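Side-chain contacts in dihydropteroate synthase 2 (PDB 2VP8), which probably lacks dihydropteroate synthase activity and appears to bind the pterin pyrophosphate substrate very poorly, while apparently still able to bind the inhibitor dapsone: residues D69-H72 / R73-D77; R295-L298 / E299-S303. One frame throughout, in Å; residues are numbered along the deposited sequence.

Contact 1 (D69-H72 / R73-D77); sequences DAVH and RAVAD
Val71 and Val75, one helical turn apart, share a first torsion that sets CG1 anti to the backbone N (chi1 172° in Val71), and the two side chains therefore lie alongside each other, pointing the same way. Val71 CG1 meets Val75 CG2 at 4.1 Å. A different turn is made by Arg73, whose chain bends at chi3 (-59°) and folds back along the helix toward its N-terminal end. One face of the guanidinium is thereby laid over Asp69 O, while NH1 comes within 4.1 Å of Ala70 CA. The charged ends of Asp69 and Arg73 do not meet: OD2 and NH2 stay 5.9 Å apart. Beneath the side chains run four successive i to i+4 backbone bonds, from Arg73 N to Asp69 O (2.8 Å) through to Ala76 N to His72 O (3.0 Å); the one from Val75 N to Val71 O is nearly straight at 177°. Val71 packs on Phe107, Trp110 and Leu111 of helix 98-114. The chemistry is thus that of the amphipathic C-terminal turns of helix 65-76, held by their backbone bonds, with a light apolar contact between the two valines and any attraction between Asp69 and Arg73 acting at a distance.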
loop_
_atom_site.group_PDB
_atom_site.type_symbol
_atom_site.label_atom_id
_atom_site.label_comp_id
_atom_site.label_asym_id
_atom_site.label_seq_id
_atom_site.Cartn_x
_atom_site.Cartn_y
_atom_site.Cartn_z
ATOM N N ASP B 69 8.857 -28.494 -1.297
ATOM C CA ASP B 69 8.356 -27.675 -2.378
ATOM C C ASP B 69 8.081 -26.260 -1.903
ATOM O O ASP B 69 8.413 -25.303 -2.601
ATOM C CB ASP B 69 7.091 -28.289 -2.969
ATOM C CG ASP B 69 7.369 -29.527 -3.799
ATOM O OD1 ASP B 69 8.549 -29.798 -4.125
ATOM O OD2 ASP B 69 6.394 -30.235 -4.139
ATOM N N ALA B 70 7.487 -26.138 -0.714
ATOM C CA ALA B 70 7.208 -24.835 -0.097
ATOM C C ALA B 70 8.470 -23.997 -0.038
ATOM O O ALA B 70 8.456 -22.816 -0.395
ATOM C CB ALA B 70 6.625 -25.007 1.291
ATOM N N VAL B 71 9.566 -24.622 0.390
ATOM C CA VAL B 71 10.859 -23.948 0.427
ATOM C C VAL B 71 11.291 -23.579 -0.986
ATOM O O VAL B 71 11.596 -22.416 -1.252
ATOM C CB VAL B 71 11.943 -24.790 1.137
ATOM C CG1 VAL B 71 13.323 -24.139 0.996
ATOM C CG2 VAL B 71 11.589 -24.966 2.592
ATOM N N HIS B 72 11.290 -24.551 -1.893
ATOM C CA HIS B 72 11.744 -24.300 -3.254
ATOM C C HIS B 72 11.012 -23.123 -3.882
ATOM O O HIS B 72 11.621 -22.328 -4.596
ATOM C CB HIS B 72 11.572 -25.528 -4.142
ATOM C CG HIS B 72 12.455 -26.676 -3.775
ATOM N ND1 HIS B 72 12.029 -27.985 -3.835
ATOM C CD2 HIS B 72 13.738 -26.716 -3.348
ATOM C CE1 HIS B 72 13.012 -28.780 -3.458
ATOM N NE2 HIS B 72 14.061 -28.035 -3.159
ATOM N N ARG B 73 9.713 -23.020 -3.608
ATOM C CA ARG B 73 8.883 -21.967 -4.171
ATOM C C ARG B 73 9.257 -20.610 -3.569
ATOM O O ARG B 73 9.445 -19.631 -4.294
ATOM C CB ARG B 73 7.404 -22.280 -3.940
ATOM C CG ARG B 73 6.509 -21.993 -5.137
ATOM C CD ARG B 73 5.007 -22.147 -4.823
ATOM N NE ARG B 73 4.646 -23.491 -4.348
ATOM C CZ ARG B 73 4.309 -23.787 -3.087
ATOM N NH1 ARG B 73 4.283 -22.832 -2.150
ATOM N NH2 ARG B 73 3.996 -25.041 -2.755
ATOM N N ALA B 74 9.386 -20.561 -2.245
ATOM C CA ALA B 74 9.735 -19.320 -1.557
ATOM C C ALA B 74 11.084 -18.764 -2.012
ATOM O O ALA B 74 11.219 -17.554 -2.254
ATOM C CB ALA B 74 9.719 -19.520 -0.051
ATOM N N VAL B 75 12.077 -19.640 -2.131
ATOM C CA VAL B 75 13.380 -19.236 -2.642
ATOM C C VAL B 75 13.246 -18.692 -4.061
ATOM O O VAL B 75 13.765 -17.616 -4.370
ATOM C CB VAL B 75 14.388 -20.402 -2.621
ATOM C CG1 VAL B 75 15.730 -19.960 -3.159
ATOM C CG2 VAL B 75 14.547 -20.936 -1.212
ATOM N N ALA B 76 12.542 -19.444 -4.910
ATOM C CA ALA B 76 12.318 -19.094 -6.312
ATOM C C ALA B 76 11.651 -17.727 -6.464
ATOM O O ALA B 76 11.875 -17.027 -7.448
ATOM C CB ALA B 76 11.471 -20.156 -6.976
ATOM N N ASP B 77 10.827 -17.362 -5.488
ATOM C CA ASP B 77 10.069 -16.130 -5.540
ATOM C C ASP B 77 10.765 -15.031 -4.752
ATOM O O ASP B 77 10.218 -13.936 -4.586
ATOM C CB ASP B 77 8.652 -16.362 -5.009
ATOM C CG ASP B 77 7.790 -17.159 -5.970
ATOM O OD1 ASP B 77 8.275 -17.533 -7.058
ATOM O OD2 ASP B 77 6.621 -17.421 -5.639
#

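Contact 2 (R295-L298 / E299-S303); sequences RRVL and EMVAS
Arg295 and Glu299 form the charged part of this i to i+4 contact, a salt bridge in which NE of the arginine approaches OE2 of the glutamate at 3.0 Å. The carboxylate oxygen lies at the guanidinium edge, in its plane, but the two planes are turned 53° apart and the N-H points only roughly at OE2 (135°), which makes the hydrogen bond weak. The bend of Arg295 at chi3 (66°) and the extended chain of Glu299 beyond CG bring NE and OE2 together, the two side chains running alongside each other and pointing the same way. NH1 of Arg295 turns to another partner, Asp77 O. Backbone bonds continue the helix: Val301 N reaches Val297 O at 2.9 Å, an oxygen that also takes a weak bond from Met300 N. Apolar contact is slight, with Val297 CG1 and Val301 CG2 4.3 Å apart. In the surrounding fold, Leu298 packs on Ile44 of strand 43-49 and on Thr275 and Ala279 of helix 267-280, which Val297 also meets through Leu272 and Ala276; on the dimer side Arg296 forms a salt bridge with Glu269 of the second subunit, where Met300 packs on Gly270 of that subunit.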
loop_
_atom_site.group_PDB
_atom_site.type_symbol
_atom_site.label_atom_id
_atom_site.label_comp_id
_atom_site.label_asym_id
_atom_site.label_seq_id
_atom_site.Cartn_x
_atom_site.Cartn_y
_atom_site.Cartn_z
ATOM N N ARG B 295 6.561 -9.767 -2.596
ATOM C CA ARG B 295 7.742 -9.312 -3.306
ATOM C C ARG B 295 7.385 -8.184 -4.266
ATOM O O ARG B 295 8.077 -7.161 -4.307
ATOM C CB ARG B 295 8.431 -10.438 -4.055
ATOM C CG ARG B 295 9.811 -10.023 -4.549
ATOM C CD ARG B 295 10.325 -10.923 -5.623
ATOM N NE ARG B 295 9.522 -10.831 -6.834
ATOM C CZ ARG B 295 8.692 -11.778 -7.260
ATOM N NH1 ARG B 295 8.548 -12.905 -6.563
ATOM N NH2 ARG B 295 8.011 -11.595 -8.387
ATOM N N ARG B 296 6.289 -8.366 -5.006
ATOM C CA ARG B 296 5.855 -7.390 -6.000
ATOM C C ARG B 296 5.456 -6.044 -5.389
ATOM O O ARG B 296 5.658 -5.000 -6.002
ATOM C CB ARG B 296 4.763 -7.973 -6.890
ATOM C CG ARG B 296 5.319 -9.013 -7.854
ATOM C CD ARG B 296 4.335 -9.407 -8.928
ATOM N NE ARG B 296 3.230 -10.172 -8.363
ATOM C CZ ARG B 296 3.129 -11.499 -8.392
ATOM N NH1 ARG B 296 4.059 -12.246 -8.990
ATOM N NH2 ARG B 296 2.072 -12.075 -7.825
ATOM N N VAL B 297 4.898 -6.073 -4.182
ATOM C CA VAL B 297 4.545 -4.848 -3.471
ATOM C C VAL B 297 5.815 -4.099 -3.063
ATOM O O VAL B 297 5.975 -2.922 -3.376
ATOM C CB VAL B 297 3.660 -5.141 -2.239
ATOM C CG1 VAL B 297 3.634 -3.949 -1.297
ATOM C CG2 VAL B 297 2.244 -5.514 -2.680
ATOM N N LEU B 298 6.723 -4.802 -2.388
ATOM C CA LEU B 298 8.009 -4.251 -1.958
ATOM C C LEU B 298 8.861 -3.727 -3.105
ATOM O O LEU B 298 9.617 -2.778 -2.931
ATOM C CB LEU B 298 8.798 -5.311 -1.193
ATOM C CG LEU B 298 8.043 -5.919 -0.017
ATOM C CD1 LEU B 298 8.954 -6.884 0.711
ATOM C CD2 LEU B 298 7.537 -4.830 0.925
ATOM N N GLU B 299 8.757 -4.359 -4.268
ATOM C CA GLU B 299 9.436 -3.873 -5.464
ATOM C C GLU B 299 8.856 -2.526 -5.910
ATOM O O GLU B 299 9.590 -1.623 -6.317
ATOM C CB GLU B 299 9.354 -4.910 -6.584
ATOM C CG GLU B 299 10.295 -6.084 -6.377
ATOM C CD GLU B 299 10.138 -7.203 -7.404
ATOM O OE1 GLU B 299 9.261 -7.127 -8.291
ATOM O OE2 GLU B 299 10.906 -8.181 -7.314
ATOM N N MET B 300 7.539 -2.388 -5.809
ATOM C CA MET B 300 6.874 -1.178 -6.255
ATOM C C MET B 300 7.200 -0.019 -5.309
ATOM O O MET B 300 7.500 1.095 -5.758
ATOM C CB MET B 300 5.369 -1.426 -6.372
ATOM C CG MET B 300 4.546 -0.234 -6.792
ATOM S SD MET B 300 5.059 0.586 -8.308
ATOM C CE MET B 300 4.562 -0.568 -9.584
ATOM N N VAL B 301 7.157 -0.298 -4.006
ATOM C CA VAL B 301 7.536 0.669 -2.978
ATOM C C VAL B 301 8.968 1.119 -3.226
ATOM O O VAL B 301 9.266 2.324 -3.264
ATOM C CB VAL B 301 7.408 0.070 -1.562
ATOM C CG1 VAL B 301 7.906 1.049 -0.505
ATOM C CG2 VAL B 301 5.953 -0.309 -1.279
ATOM N N ALA B 302 9.845 0.147 -3.430
ATOM C CA ALA B 302 11.240 0.442 -3.705
ATOM C C ALA B 302 11.407 1.293 -4.975
ATOM O O ALA B 302 12.182 2.252 -4.970
ATOM C CB ALA B 302 12.042 -0.834 -3.776
ATOM N N SER B 303 10.674 0.962 -6.039
ATOM C CA SER B 303 10.726 1.733 -7.283
ATOM C C SER B 303 10.236 3.169 -7.095
ATOM O O SER B 303 10.878 4.109 -7.544
ATOM C CB SER B 303 9.920 1.063 -8.392
ATOM O OG SER B 303 10.509 -0.149 -8.776
#

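From the N terminus, the chain passes through strand 43-49 and reaches contact 1 in the last turns of helix 65-76, just before strand 81-85. Contact 2 comes much later, in helix 291-306 after strand 285-288. Each lies within a single helix and closes no loop, and the two follow in series, neither nesting nor crossing. Strand 43-49 stands between 81-85 and 285-288 in the parallel sheet of this TIM-barrel family member, and both helices pack on it. Although their centres are about 19 Å apart, the contacts meet where Arg295 NH1 lies 2.8 Å from Asp77 O, a probable hydrogen bond joining early and late parts of the barrel.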